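PDB 6U7J: beta-glucuronidase from uncultured Clostridium sp., which hydrolyses beta-D-glucuronides to release glucuronic acid and, as a gut microbial enzyme, probably reactivates oestrogens from their glucuronide conjugates. Local coordinates for residues B[30-35]-B[65-70]; B[229-234]-B[265-270]; B[410-415]-B[441-446]; B[554-559]-B[566-571]. All blocks are in the same frame, centred on the assembly; numbering follows the deposited sequence.

Contact 1: B[30-35]-B[65-70]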
loop_
_atom_site.group_PDB
_atom_site.type_symbol
_atom_site.label_atom_id
_atom_site.label_comp_id
_atom_site.label_asym_id
_atom_site.label_seq_id
_atom_site.Cartn_x
_atom_site.Cartn_y
_atom_site.Cartn_z
ATOM N N PHE B 30 15.037 14.171 -29.727
ATOM C CA PHE B 30 15.588 12.892 -29.307
ATOM C C PHE B 30 15.083 11.782 -30.211
ATOM O O PHE B 30 13.916 11.766 -30.606
ATOM C CB PHE B 30 15.198 12.629 -27.844
ATOM C CG PHE B 30 15.602 11.284 -27.300
ATOM C CD1 PHE B 30 14.874 10.134 -27.604
ATOM C CD2 PHE B 30 16.656 11.194 -26.384
ATOM C CE1 PHE B 30 15.233 8.905 -27.059
ATOM C CE2 PHE B 30 17.009 9.976 -25.827
ATOM C CZ PHE B 30 16.297 8.826 -26.160
ATOM N N LYS B 31 15.964 10.827 -30.481
ATOM C CA LYS B 31 15.635 9.645 -31.253
ATOM C C LYS B 31 16.597 8.544 -30.840
ATOM O O LYS B 31 17.779 8.808 -30.600
ATOM C CB LYS B 31 15.751 9.922 -32.761
ATOM C CG LYS B 31 15.344 8.757 -33.634
ATOM C CD LYS B 31 15.005 9.209 -35.061
ATOM C CE LYS B 31 16.230 9.641 -35.812
ATOM N NZ LYS B 31 15.897 9.886 -37.252
ATOM N N ARG B 32 16.104 7.314 -30.772
ATOM C CA ARG B 32 16.979 6.185 -30.508
ATOM C C ARG B 32 17.345 5.469 -31.801
ATOM O O ARG B 32 16.645 5.562 -32.809
ATOM C CB ARG B 32 16.313 5.214 -29.529
ATOM C CG ARG B 32 15.283 4.339 -30.127
ATOM C CD ARG B 32 14.970 3.165 -29.199
ATOM N NE ARG B 32 13.623 2.684 -29.464
ATOM C CZ ARG B 32 13.330 1.630 -30.218
ATOM N NH1 ARG B 32 14.303 0.922 -30.769
ATOM N NH2 ARG B 32 12.058 1.277 -30.403
ATOM N N ASP B 33 18.467 4.753 -31.759
ATOM C CA ASP B 33 18.809 3.827 -32.836
ATOM C C ASP B 33 17.786 2.698 -32.920
ATOM O O ASP B 33 17.372 2.141 -31.896
ATOM C CB ASP B 33 20.192 3.216 -32.597
ATOM C CG ASP B 33 21.338 4.112 -33.066
ATOM O OD1 ASP B 33 21.082 5.121 -33.766
ATOM O OD2 ASP B 33 22.502 3.791 -32.727
ATOM N N ASN B 34 17.399 2.334 -34.150
ATOM C CA ASN B 34 16.571 1.148 -34.366
ATOM C C ASN B 34 17.395 -0.110 -34.613
ATOM O O ASN B 34 16.849 -1.207 -34.553
ATOM C CB ASN B 34 15.594 1.357 -35.538
ATOM C CG ASN B 34 14.665 2.549 -35.323
ATOM O OD1 ASN B 34 14.741 3.546 -36.038
ATOM N ND2 ASN B 34 13.794 2.455 -34.324
ATOM N N TYR B 35 18.687 0.014 -34.890
ATOM C CA TYR B 35 19.589 -1.129 -34.853
ATOM C C TYR B 35 20.930 -0.605 -34.368
ATOM O O TYR B 35 21.145 0.607 -34.293
ATOM C CB TYR B 35 19.689 -1.838 -36.218
ATOM C CG TYR B 35 20.197 -0.955 -37.343
ATOM C CD1 TYR B 35 21.560 -0.754 -37.535
ATOM C CD2 TYR B 35 19.315 -0.326 -38.211
ATOM C CE1 TYR B 35 22.030 0.046 -38.564
ATOM C CE2 TYR B 35 19.780 0.487 -39.245
ATOM C CZ TYR B 35 21.135 0.661 -39.416
ATOM O OH TYR B 35 21.603 1.475 -40.432
ATOM N N THR B 65 9.053 8.018 -21.126
ATOM C CA THR B 65 7.995 7.626 -22.043
ATOM C C THR B 65 7.257 6.408 -21.498
ATOM O O THR B 65 7.595 5.845 -20.453
ATOM C CB THR B 65 8.537 7.352 -23.455
ATOM O OG1 THR B 65 9.330 6.163 -23.463
ATOM C CG2 THR B 65 9.376 8.551 -23.975
ATOM N N THR B 66 6.220 6.010 -22.228
ATOM C CA THR B 66 5.422 4.843 -21.913
ATOM C C THR B 66 5.901 3.619 -22.681
ATOM O O THR B 66 5.259 2.572 -22.635
ATOM C CB THR B 66 3.953 5.149 -22.207
ATOM O OG1 THR B 66 3.808 5.437 -23.593
ATOM C CG2 THR B 66 3.522 6.402 -21.446
ATOM N N ASP B 67 7.057 3.717 -23.312
ATOM C CA ASP B 67 7.527 2.733 -24.272
ATOM C C ASP B 67 8.566 1.817 -23.634
ATOM O O ASP B 67 9.638 2.278 -23.230
ATOM C CB ASP B 67 8.129 3.455 -25.475
ATOM C CG ASP B 67 8.696 2.506 -26.464
ATOM O OD1 ASP B 67 8.074 1.441 -26.678
ATOM O OD2 ASP B 67 9.769 2.812 -27.009
ATOM N N GLN B 68 8.266 0.521 -23.571
ATOM C CA GLN B 68 9.217 -0.418 -22.978
ATOM C C GLN B 68 10.514 -0.515 -23.789
ATOM O O GLN B 68 11.601 -0.670 -23.212
ATOM C CB GLN B 68 8.546 -1.784 -22.840
ATOM C CG GLN B 68 9.469 -2.927 -22.476
ATOM C CD GLN B 68 10.008 -3.646 -23.702
ATOM O OE1 GLN B 68 9.294 -3.813 -24.697
ATOM N NE2 GLN B 68 11.281 -4.065 -23.643
ATOM N N GLU B 69 10.433 -0.411 -25.116
ATOM C CA GLU B 69 11.634 -0.549 -25.933
ATOM C C GLU B 69 12.637 0.561 -25.663
ATOM O O GLU B 69 13.851 0.324 -25.692
ATOM C CB GLU B 69 11.270 -0.588 -27.413
ATOM C CG GLU B 69 10.719 -1.925 -27.842
ATOM C CD GLU B 69 9.670 -1.792 -28.914
ATOM O OE1 GLU B 69 8.462 -1.777 -28.564
ATOM O OE2 GLU B 69 10.057 -1.706 -30.101
ATOM N N LEU B 70 12.165 1.775 -25.398
ATOM C CA LEU B 70 13.096 2.836 -25.037
ATOM C C LEU B 70 13.641 2.634 -23.617
ATOM O O LEU B 70 14.844 2.799 -23.379
ATOM C CB LEU B 70 12.423 4.197 -25.194
ATOM C CG LEU B 70 13.350 5.380 -24.895
ATOM C CD1 LEU B 70 14.579 5.341 -25.793
ATOM C CD2 LEU B 70 12.623 6.715 -25.023
#

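Contact 2: B[229-234]-B[265-270]. Unlike the reference sequence in segment 229-234: Arg232 (reference Leu).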
loop_
_atom_site.group_PDB
_atom_site.type_symbol
_atom_site.label_atom_id
_atom_site.label_comp_id
_atom_site.label_asym_id
_atom_site.label_seq_id
_atom_site.Cartn_x
_atom_site.Cartn_y
_atom_site.Cartn_z
ATOM N N VAL B 229 46.195 37.965 -6.145
ATOM C CA VAL B 229 45.534 36.876 -5.437
ATOM C C VAL B 229 45.143 37.373 -4.055
ATOM O O VAL B 229 46.015 37.732 -3.255
ATOM C CB VAL B 229 46.430 35.631 -5.317
ATOM C CG1 VAL B 229 45.783 34.590 -4.412
ATOM C CG2 VAL B 229 46.712 35.057 -6.674
ATOM N N TYR B 230 43.845 37.389 -3.771
ATOM C CA TYR B 230 43.340 37.723 -2.451
ATOM C C TYR B 230 42.741 36.484 -1.802
ATOM O O TYR B 230 42.173 35.612 -2.473
ATOM C CB TYR B 230 42.261 38.811 -2.504
ATOM C CG TYR B 230 42.624 40.099 -3.216
ATOM C CD1 TYR B 230 42.153 40.360 -4.497
ATOM C CD2 TYR B 230 43.400 41.074 -2.595
ATOM C CE1 TYR B 230 42.460 41.538 -5.146
ATOM C CE2 TYR B 230 43.710 42.257 -3.239
ATOM C CZ TYR B 230 43.238 42.489 -4.515
ATOM O OH TYR B 230 43.535 43.671 -5.173
ATOM N N ILE B 231 42.853 36.417 -0.488
ATOM C CA ILE B 231 42.118 35.442 0.296
ATOM C C ILE B 231 41.116 36.233 1.116
ATOM O O ILE B 231 41.502 37.049 1.965
ATOM C CB ILE B 231 43.041 34.590 1.170
ATOM C CG1 ILE B 231 43.994 33.800 0.272
ATOM C CG2 ILE B 231 42.223 33.664 2.053
ATOM C CD1 ILE B 231 44.622 32.603 0.940
ATOM N N ARG B 232 39.832 36.029 0.828
ATOM C CA ARG B 232 38.755 36.737 1.497
ATOM C C ARG B 232 38.033 35.807 2.464
ATOM O O ARG B 232 37.937 34.595 2.241
ATOM C CB ARG B 232 37.758 37.308 0.488
ATOM C CG ARG B 232 38.405 38.023 -0.685
ATOM C CD ARG B 232 37.436 38.989 -1.361
ATOM N NE ARG B 232 38.120 39.834 -2.336
ATOM C CZ ARG B 232 38.201 41.156 -2.246
ATOM N NH1 ARG B 232 37.641 41.778 -1.222
ATOM N NH2 ARG B 232 38.849 41.858 -3.169
ATOM N N ASP B 233 37.539 36.390 3.550
ATOM C CA ASP B 233 36.753 35.652 4.522
ATOM C C ASP B 233 35.296 35.654 4.055
ATOM O O ASP B 233 34.984 36.076 2.939
ATOM C CB ASP B 233 36.973 36.230 5.927
ATOM C CG ASP B 233 36.404 37.636 6.107
ATOM O OD1 ASP B 233 35.654 38.130 5.246
ATOM O OD2 ASP B 233 36.712 38.260 7.143
ATOM N N GLU B 234 34.380 35.189 4.907
ATOM C CA GLU B 234 32.983 35.109 4.498
ATOM C C GLU B 234 32.308 36.469 4.456
ATOM O O GLU B 234 31.312 36.626 3.743
ATOM C CB GLU B 234 32.221 34.165 5.426
ATOM C CG GLU B 234 32.668 32.725 5.267
ATOM C CD GLU B 234 31.684 31.726 5.848
ATOM O OE1 GLU B 234 31.021 32.051 6.862
ATOM O OE2 GLU B 234 31.597 30.607 5.288
ATOM N N TYR B 265 36.620 30.193 3.034
ATOM C CA TYR B 265 37.318 31.335 2.466
ATOM C C TYR B 265 37.168 31.314 0.948
ATOM O O TYR B 265 36.713 30.334 0.360
ATOM C CB TYR B 265 38.798 31.323 2.857
ATOM C CG TYR B 265 39.031 31.556 4.328
ATOM C CD1 TYR B 265 38.978 30.499 5.232
ATOM C CD2 TYR B 265 39.293 32.835 4.825
ATOM C CE1 TYR B 265 39.180 30.705 6.589
ATOM C CE2 TYR B 265 39.491 33.049 6.188
ATOM C CZ TYR B 265 39.439 31.972 7.061
ATOM O OH TYR B 265 39.635 32.150 8.414
ATOM N N LYS B 266 37.550 32.410 0.302
ATOM C CA LYS B 266 37.531 32.478 -1.153
ATOM C C LYS B 266 38.912 32.866 -1.653
ATOM O O LYS B 266 39.479 33.864 -1.196
ATOM C CB LYS B 266 36.475 33.467 -1.661
ATOM C CG LYS B 266 35.107 33.324 -1.008
ATOM C CD LYS B 266 34.694 34.639 -0.367
ATOM C CE LYS B 266 33.382 34.528 0.391
ATOM N NZ LYS B 266 33.161 33.157 0.964
ATOM N N LEU B 267 39.459 32.054 -2.559
ATOM C CA LEU B 267 40.637 32.422 -3.343
ATOM C C LEU B 267 40.154 33.279 -4.508
ATOM O O LEU B 267 39.567 32.771 -5.463
ATOM C CB LEU B 267 41.382 31.181 -3.824
ATOM C CG LEU B 267 42.846 31.406 -4.247
ATOM C CD1 LEU B 267 43.671 31.987 -3.095
ATOM C CD2 LEU B 267 43.508 30.130 -4.780
ATOM N N ASP B 268 40.385 34.590 -4.418
ATOM C CA ASP B 268 39.857 35.575 -5.355
ATOM C C ASP B 268 41.003 36.069 -6.229
ATOM O O ASP B 268 41.935 36.714 -5.728
ATOM C CB ASP B 268 39.201 36.722 -4.589
ATOM C CG ASP B 268 38.363 37.644 -5.470
ATOM O OD1 ASP B 268 37.823 37.210 -6.519
ATOM O OD2 ASP B 268 38.231 38.827 -5.079
ATOM N N ILE B 269 40.928 35.772 -7.526
ATOM C CA ILE B 269 42.065 35.860 -8.434
ATOM C C ILE B 269 41.730 36.801 -9.583
ATOM O O ILE B 269 40.680 36.659 -10.227
ATOM C CB ILE B 269 42.447 34.473 -8.979
ATOM C CG1 ILE B 269 42.629 33.481 -7.830
ATOM C CG2 ILE B 269 43.683 34.555 -9.859
ATOM C CD1 ILE B 269 42.792 32.033 -8.282
ATOM N N TYR B 270 42.640 37.737 -9.861
ATOM C CA TYR B 270 42.540 38.637 -11.002
ATOM C C TYR B 270 43.759 38.450 -11.899
ATOM O O TYR B 270 44.900 38.539 -11.436
ATOM C CB TYR B 270 42.427 40.092 -10.546
ATOM C CG TYR B 270 41.130 40.413 -9.829
ATOM C CD1 TYR B 270 40.977 40.153 -8.471
ATOM C CD2 TYR B 270 40.063 40.984 -10.513
ATOM C CE1 TYR B 270 39.786 40.445 -7.815
ATOM C CE2 TYR B 270 38.887 41.283 -9.873
ATOM C CZ TYR B 270 38.751 41.015 -8.526
ATOM O OH TYR B 270 37.563 41.321 -7.899
#

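Contact 3: B[410-415]-B[441-446]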
loop_
_atom_site.group_PDB
_atom_site.type_symbol
_atom_site.label_atom_id
_atom_site.label_comp_id
_atom_site.label_asym_id
_atom_site.label_seq_id
_atom_site.Cartn_x
_atom_site.Cartn_y
_atom_site.Cartn_z
ATOM N N VAL B 410 36.770 13.981 2.485
ATOM C CA VAL B 410 37.827 13.602 3.413
ATOM C C VAL B 410 38.450 12.265 3.074
ATOM O O VAL B 410 39.419 11.860 3.745
ATOM C CB VAL B 410 37.341 13.615 4.873
ATOM C CG1 VAL B 410 36.694 14.970 5.185
ATOM C CG2 VAL B 410 36.386 12.437 5.148
ATOM N N MET B 411 37.972 11.581 2.041
ATOM C CA MET B 411 38.515 10.268 1.738
ATOM C C MET B 411 38.085 9.866 0.332
ATOM O O MET B 411 37.002 10.245 -0.119
ATOM C CB MET B 411 38.046 9.233 2.778
ATOM C CG MET B 411 38.654 7.838 2.611
ATOM S SD MET B 411 38.645 6.845 4.134
ATOM C CE MET B 411 36.898 6.821 4.520
ATOM N N TRP B 412 38.957 9.123 -0.361
ATOM C CA TRP B 412 38.655 8.581 -1.680
ATOM C C TRP B 412 38.356 7.102 -1.531
ATOM O O TRP B 412 39.139 6.373 -0.919
ATOM C CB TRP B 412 39.815 8.743 -2.676
ATOM C CG TRP B 412 40.361 10.135 -2.840
ATOM C CD1 TRP B 412 41.572 10.576 -2.430
ATOM C CD2 TRP B 412 39.725 11.250 -3.485
ATOM N NE1 TRP B 412 41.729 11.901 -2.745
ATOM C CE2 TRP B 412 40.611 12.343 -3.394
ATOM C CE3 TRP B 412 38.486 11.436 -4.113
ATOM C CZ2 TRP B 412 40.306 13.606 -3.905
ATOM C CZ3 TRP B 412 38.179 12.689 -4.618
ATOM C CH2 TRP B 412 39.088 13.758 -4.515
ATOM N N SER B 413 37.243 6.655 -2.101
ATOM C CA SER B 413 36.987 5.233 -2.239
ATOM C C SER B 413 37.220 4.862 -3.692
ATOM O O SER B 413 36.627 5.468 -4.587
ATOM C CB SER B 413 35.567 4.857 -1.809
ATOM O OG SER B 413 35.266 3.554 -2.260
ATOM N N ILE B 414 38.074 3.865 -3.924
ATOM C CA ILE B 414 38.549 3.573 -5.270
ATOM C C ILE B 414 37.806 2.425 -5.918
ATOM O O ILE B 414 38.035 2.156 -7.111
ATOM C CB ILE B 414 40.062 3.266 -5.270
ATOM C CG1 ILE B 414 40.329 2.022 -4.435
ATOM C CG2 ILE B 414 40.841 4.472 -4.743
ATOM C CD1 ILE B 414 41.680 1.396 -4.696
ATOM N N THR B 415 36.939 1.733 -5.174
ATOM C CA THR B 415 36.224 0.571 -5.671
ATOM C C THR B 415 35.144 0.179 -4.668
ATOM O O THR B 415 35.277 0.402 -3.457
ATOM C CB THR B 415 37.175 -0.611 -5.927
ATOM O OG1 THR B 415 36.475 -1.668 -6.581
ATOM C CG2 THR B 415 37.765 -1.138 -4.628
ATOM N N SER B 441 48.284 13.543 -1.618
ATOM C CA SER B 441 48.920 13.132 -0.377
ATOM C C SER B 441 48.112 13.533 0.849
ATOM O O SER B 441 48.507 13.205 1.968
ATOM C CB SER B 441 50.323 13.739 -0.286
ATOM O OG SER B 441 50.302 15.120 -0.616
ATOM N N GLU B 442 46.988 14.215 0.659
ATOM C CA GLU B 442 46.266 14.873 1.735
ATOM C C GLU B 442 45.023 14.131 2.183
ATOM O O GLU B 442 44.278 14.663 3.012
ATOM C CB GLU B 442 45.852 16.284 1.302
ATOM C CG GLU B 442 46.967 17.090 0.677
ATOM C CD GLU B 442 47.978 17.519 1.701
ATOM O OE1 GLU B 442 47.709 18.508 2.420
ATOM O OE2 GLU B 442 49.029 16.852 1.800
ATOM N N ARG B 443 44.746 12.946 1.644
ATOM C CA ARG B 443 43.482 12.297 1.984
ATOM C C ARG B 443 43.639 10.786 2.080
ATOM O O ARG B 443 44.311 10.173 1.242
ATOM C CB ARG B 443 42.383 12.626 0.960
ATOM C CG ARG B 443 41.693 13.969 1.144
ATOM C CD ARG B 443 40.686 14.189 -0.005
ATOM N NE ARG B 443 40.107 15.534 -0.049
ATOM C CZ ARG B 443 40.570 16.520 -0.812
ATOM N NH1 ARG B 443 41.624 16.324 -1.586
ATOM N NH2 ARG B 443 39.988 17.707 -0.799
ATOM N N PRO B 444 43.039 10.177 3.094
ATOM C CA PRO B 444 43.003 8.712 3.191
ATOM C C PRO B 444 42.326 8.067 1.986
ATOM O O PRO B 444 41.498 8.673 1.305
ATOM C CB PRO B 444 42.181 8.459 4.461
ATOM C CG PRO B 444 42.138 9.737 5.174
ATOM C CD PRO B 444 42.426 10.853 4.243
ATOM N N ILE B 445 42.671 6.800 1.766
ATOM C CA ILE B 445 42.241 5.990 0.636
ATOM C C ILE B 445 41.517 4.769 1.189
ATOM O O ILE B 445 41.950 4.203 2.199
ATOM C CB ILE B 445 43.462 5.553 -0.209
ATOM C CG1 ILE B 445 44.119 6.754 -0.873
ATOM C CG2 ILE B 445 43.081 4.501 -1.228
ATOM C CD1 ILE B 445 43.173 7.538 -1.694
ATOM N N THR B 446 40.430 4.347 0.528
ATOM C CA THR B 446 39.739 3.118 0.920
ATOM C C THR B 446 39.042 2.490 -0.284
ATOM O O THR B 446 39.111 2.986 -1.413
ATOM C CB THR B 446 38.727 3.365 2.048
ATOM O OG1 THR B 446 38.214 2.112 2.515
ATOM C CG2 THR B 446 37.559 4.208 1.563
#

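Contact 4: B[554-559]-B[566-571]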
loop_
_atom_site.group_PDB
_atom_site.type_symbol
_atom_site.label_atom_id
_atom_site.label_comp_id
_atom_site.label_asym_id
_atom_site.label_seq_id
_atom_site.Cartn_x
_atom_site.Cartn_y
_atom_site.Cartn_z
ATOM N N ALA B 554 17.506 6.063 0.433
ATOM C CA ALA B 554 16.171 6.044 -0.151
ATOM C C ALA B 554 16.036 4.865 -1.109
ATOM O O ALA B 554 17.000 4.470 -1.773
ATOM C CB ALA B 554 15.860 7.347 -0.922
ATOM N N ASP B 555 14.826 4.300 -1.160
ATOM C CA ASP B 555 14.490 3.313 -2.178
ATOM C C ASP B 555 14.917 3.846 -3.545
ATOM O O ASP B 555 14.736 5.027 -3.837
ATOM C CB ASP B 555 12.975 3.023 -2.149
ATOM C CG ASP B 555 12.496 2.382 -0.810
ATOM O OD1 ASP B 555 13.323 1.870 -0.039
ATOM O OD2 ASP B 555 11.270 2.387 -0.524
ATOM N N PHE B 556 15.528 2.989 -4.368
ATOM C CA PHE B 556 16.039 3.402 -5.680
ATOM C C PHE B 556 15.835 2.282 -6.689
ATOM O O PHE B 556 15.592 1.128 -6.330
ATOM C CB PHE B 556 17.526 3.780 -5.620
ATOM C CG PHE B 556 18.420 2.649 -5.212
ATOM C CD1 PHE B 556 18.991 1.812 -6.179
ATOM C CD2 PHE B 556 18.724 2.438 -3.859
ATOM C CE1 PHE B 556 19.821 0.759 -5.801
ATOM C CE2 PHE B 556 19.563 1.387 -3.474
ATOM C CZ PHE B 556 20.116 0.548 -4.437
ATOM N N MET B 557 15.964 2.619 -7.970
ATOM C CA MET B 557 15.641 1.662 -9.020
ATOM C C MET B 557 16.823 0.753 -9.301
ATOM O O MET B 557 17.981 1.161 -9.189
ATOM C CB MET B 557 15.228 2.366 -10.318
ATOM C CG MET B 557 13.726 2.316 -10.588
ATOM S SD MET B 557 13.001 0.658 -10.727
ATOM C CE MET B 557 13.583 0.139 -12.330
ATOM N N THR B 558 16.517 -0.485 -9.680
ATOM C CA THR B 558 17.512 -1.490 -10.031
ATOM C C THR B 558 17.118 -2.157 -11.342
ATOM O O THR B 558 15.961 -2.096 -11.774
ATOM C CB THR B 558 17.639 -2.598 -8.976
ATOM O OG1 THR B 558 16.444 -3.394 -8.995
ATOM C CG2 THR B 558 17.852 -2.039 -7.579
ATOM N N ALA B 559 18.087 -2.820 -11.964
ATOM C CA ALA B 559 17.755 -3.762 -13.020
ATOM C C ALA B 559 16.745 -4.782 -12.493
ATOM O O ALA B 559 16.708 -5.086 -11.295
ATOM C CB ALA B 559 19.022 -4.449 -13.537
ATOM N N ASP B 566 10.096 -3.760 -7.541
ATOM C CA ASP B 566 10.208 -2.446 -8.191
ATOM C C ASP B 566 11.447 -1.689 -7.690
ATOM O O ASP B 566 11.398 -0.498 -7.369
ATOM C CB ASP B 566 8.939 -1.610 -7.994
ATOM C CG ASP B 566 8.884 -0.385 -8.930
ATOM O OD1 ASP B 566 9.563 -0.390 -9.989
ATOM O OD2 ASP B 566 8.170 0.591 -8.606
ATOM N N GLY B 567 12.569 -2.400 -7.626
ATOM C CA GLY B 567 13.841 -1.810 -7.270
ATOM C C GLY B 567 14.328 -2.246 -5.899
ATOM O O GLY B 567 13.894 -3.254 -5.332
ATOM N N ASN B 568 15.255 -1.463 -5.361
ATOM C CA ASN B 568 15.842 -1.758 -4.061
ATOM C C ASN B 568 15.035 -1.043 -2.986
ATOM O O ASN B 568 14.863 0.185 -3.045
ATOM C CB ASN B 568 17.309 -1.333 -4.023
ATOM C CG ASN B 568 18.011 -1.786 -2.759
ATOM O OD1 ASN B 568 17.540 -1.530 -1.650
ATOM N ND2 ASN B 568 19.140 -2.472 -2.918
ATOM N N LYS B 569 14.542 -1.810 -2.015
ATOM C CA LYS B 569 13.671 -1.293 -0.968
ATOM C C LYS B 569 14.380 -1.179 0.380
ATOM O O LYS B 569 13.714 -1.061 1.419
ATOM C CB LYS B 569 12.423 -2.168 -0.841
ATOM C CG LYS B 569 11.394 -1.988 -1.977
ATOM C CD LYS B 569 11.084 -0.506 -2.186
ATOM C CE LYS B 569 9.794 -0.310 -2.957
ATOM N NZ LYS B 569 10.073 -0.229 -4.415
ATOM N N LYS B 570 15.720 -1.202 0.391
ATOM C CA LYS B 570 16.460 -1.027 1.644
ATOM C C LYS B 570 16.503 0.420 2.111
ATOM O O LYS B 570 17.111 0.696 3.154
ATOM C CB LYS B 570 17.898 -1.553 1.524
ATOM C CG LYS B 570 18.016 -3.024 1.142
ATOM C CD LYS B 570 19.385 -3.573 1.523
ATOM C CE LYS B 570 19.465 -5.065 1.255
ATOM N NZ LYS B 570 19.174 -5.332 -0.172
ATOM N N GLY B 571 15.897 1.346 1.373
ATOM C CA GLY B 571 15.822 2.729 1.812
ATOM C C GLY B 571 15.286 2.898 3.228
ATOM O O GLY B 571 14.345 2.203 3.641
#

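Contact 1: B[30-35]-B[65-70]
In the beta-rich sugar-binding domain of this family 2 glycosidase, the end of strand 20-32 meets the first turn of the short helix 68-71, with Phe30 and Arg32 set against Leu70 and Glu69. The example illustrates how a strand and a helix start can be joined by side chains alone, since no hydrogen bond passes between the two segments. At the buried end, Leu70 offers CD1 to the edge of the Phe30 ring, 3.8 Å from CE1 and near the ring plane. The same methyl touches the Arg32 chain at CD, 4.1 Å away. Tyr79, edge-to-face with Phe30, and Tyr61, which also packs on Leu70, continue this apolar patch.

Towards solvent the contact becomes ionic and looser. Arg32 leaves the backbone with CG between N and the carbonyl carbon (chi1 78°) and then runs extended to NE, which lays one face of its guanidinium over Glu69 CB. The salt bridge from Arg32 NH2 to Glu69 OE2 is long at 3.6 Å, and the guanidinium and carboxylate planes are turned 59° apart. Asp67, the N-cap of the helix, adds a negative charge nearby that may strengthen the attraction at longer range. Its own carboxylate is engaged with the helix start: Glu69 N bonds weakly to OD1, while Leu70 N reaches OD2 at 3.1 Å from well above the carboxylate plane.

Contact 2: B[229-234]-B[265-270]
Leu267 pushes CD1 between two neighbours of the facing strand, 3.6 Å from Val229 CG1 and 3.8 Å from Ile231 CG1, on the tightly packed side of the contact. Ile269 lies on the same face, which strands 198-208 and 211-220 cover through residues such as Ile201, Val203 and Ile218. Between the two segments run four backbone hydrogen bonds in antiparallel register, two in the Tyr230-Asp268 pair and two in the Arg232-Lys266 pair; Tyr230 N to Asp268 O, at 2.8 Å, is almost straight. The arrangement is that of a two-sheet sandwich, consistent with the immunoglobulin-like domain of family 2 glycosidases.

The other face is polar and more open to solvent. Arg232, which departs from the reference leucine, stays extended from CG to NE (chi2 -159°), carrying NE across to Asp268 OD2 (2.9 Å) in a salt bridge that meets the oxygen on its anti side, with the two planes 67° apart. Its NH2 hangs 3.9 Å above the Tyr230 ring plane, towards the rim, and NH1 bonds to Asn236 O. Asp268 OD1 is taken by His275 and Thr277. Tyr230 CE1 is 3.9 Å from Tyr270 CD1, which lies at the edge of the Tyr230 ring.

Contact 3: B[410-415]-B[441-446]
Two neighbouring parallel strands are joined here in the buried wall of the catalytic domain, where Trp412 and Ser413 pair with Ile445 and Thr446. Three backbone bonds set the register: Trp412 N to Pro444 O (3.1 Å), Thr446 N to Trp412 O (2.8 Å) and Ile414 N to Thr446 O (2.9 Å). The second of these arrives nearly in line with the carbonyl bond. Strand 409-416, helix 424-439 and strand 445-449 form a beta-alpha-beta crossover, the repeating unit of the TIM barrel, and these are its fourth and fifth parallel strands. In related clan GH-A enzymes the acid/base glutamate follows the fourth strand, so this pairing lies in the framework beneath the probable active site.

On the helix-facing side, Ile445 CD1 comes to the edge of the indole, 3.5 Å from Trp412 CD1, while Ile436 of the helix packs on Ile445. Arg443 comes in obliquely, its CD 3.4 Å above the indole plane of Trp412 and offset towards the rim, and the guanidinium is inclined 61° to the ring. The extended chain thereby delivers its buried charge to Asp440, whose OD2 accepts from both Arg443 NH1 and Trp412 NE1, and to the carbonyls of Val409, Lys404 and His406. Opposite this group, Met411 SD lies 3.8 Å from Thr446 CG2 and also touches Pro444 CB. On this same side, facing the barrel interior, Ser413 OG bonds to Glu362 and Thr446 OG1 to Val464 O.

Contact 4: B[554-559]-B[566-571]
Phe556 lays its ring flat against the side chain of Asn568, with CB of the asparagine over one face in a CH-pi contact, 3.6 Å from the ring centroid and 20° off the normal. The amide continues alongside, only 22° from parallel to the ring, with ND2 3.5 Å from Phe556 CZ. Phe556 holds CG between its backbone N and carbonyl carbon (chi1 62°), which folds the ring over the opposite segment. Two backbone bonds of a single antiparallel bridge, Phe556 N to Asn568 O and Asn568 N to Phe556 O, fix the separation beneath. Thr558 CG2 adds a further apolar touch, 3.7 Å from Asn568 CB.

Asp555 and Lys569 instead meet at about a right angle. Asp555 OD2 lies 3.3 Å from Lys569 CD, while the ammonium passes on to Val565 O and Asp555 OD1 is salt-bridged to Lys580. Met557 SD approaches Asp566 OD1 obliquely; that carboxylate is paired with Lys517 of the third subunit.

The asparagine amide is held at both ends: Asn568 OD1 accepts from Lys570 N (2.8 Å) in an Asx turn, and ND2 donates to Asp177. Asn568-Lys569-Lys570 matches the Asn-x-Lys signature of beta-glucuronidases, which recognises the glucuronate carboxylate, so the CH-pi contact and the turn are consistent with presenting Asn568 and Lys570, whose NZ is salt-bridged to Asp510, to the sugar acid.

In the fold
From the N terminus the four contacts follow in series; none nests within another and none crosses. Contact 1 closes a loop of 29 residues inside the sugar-binding domain, and contact 2 one of 30 in the sandwich domain, their centres about 49 Å apart on opposite sides of the chain's centre. Contact 3 brackets the helix that links two neighbouring barrel strands. Contact 4 pins a short loop of six intervening residues after the last barrel strand, its centre about 27 Å from that of contact 3 within the same TIM-barrel domain. Contacts 1 and 4, though in different domains, have nearest atoms about 11 Å apart, and both touch the third subunit.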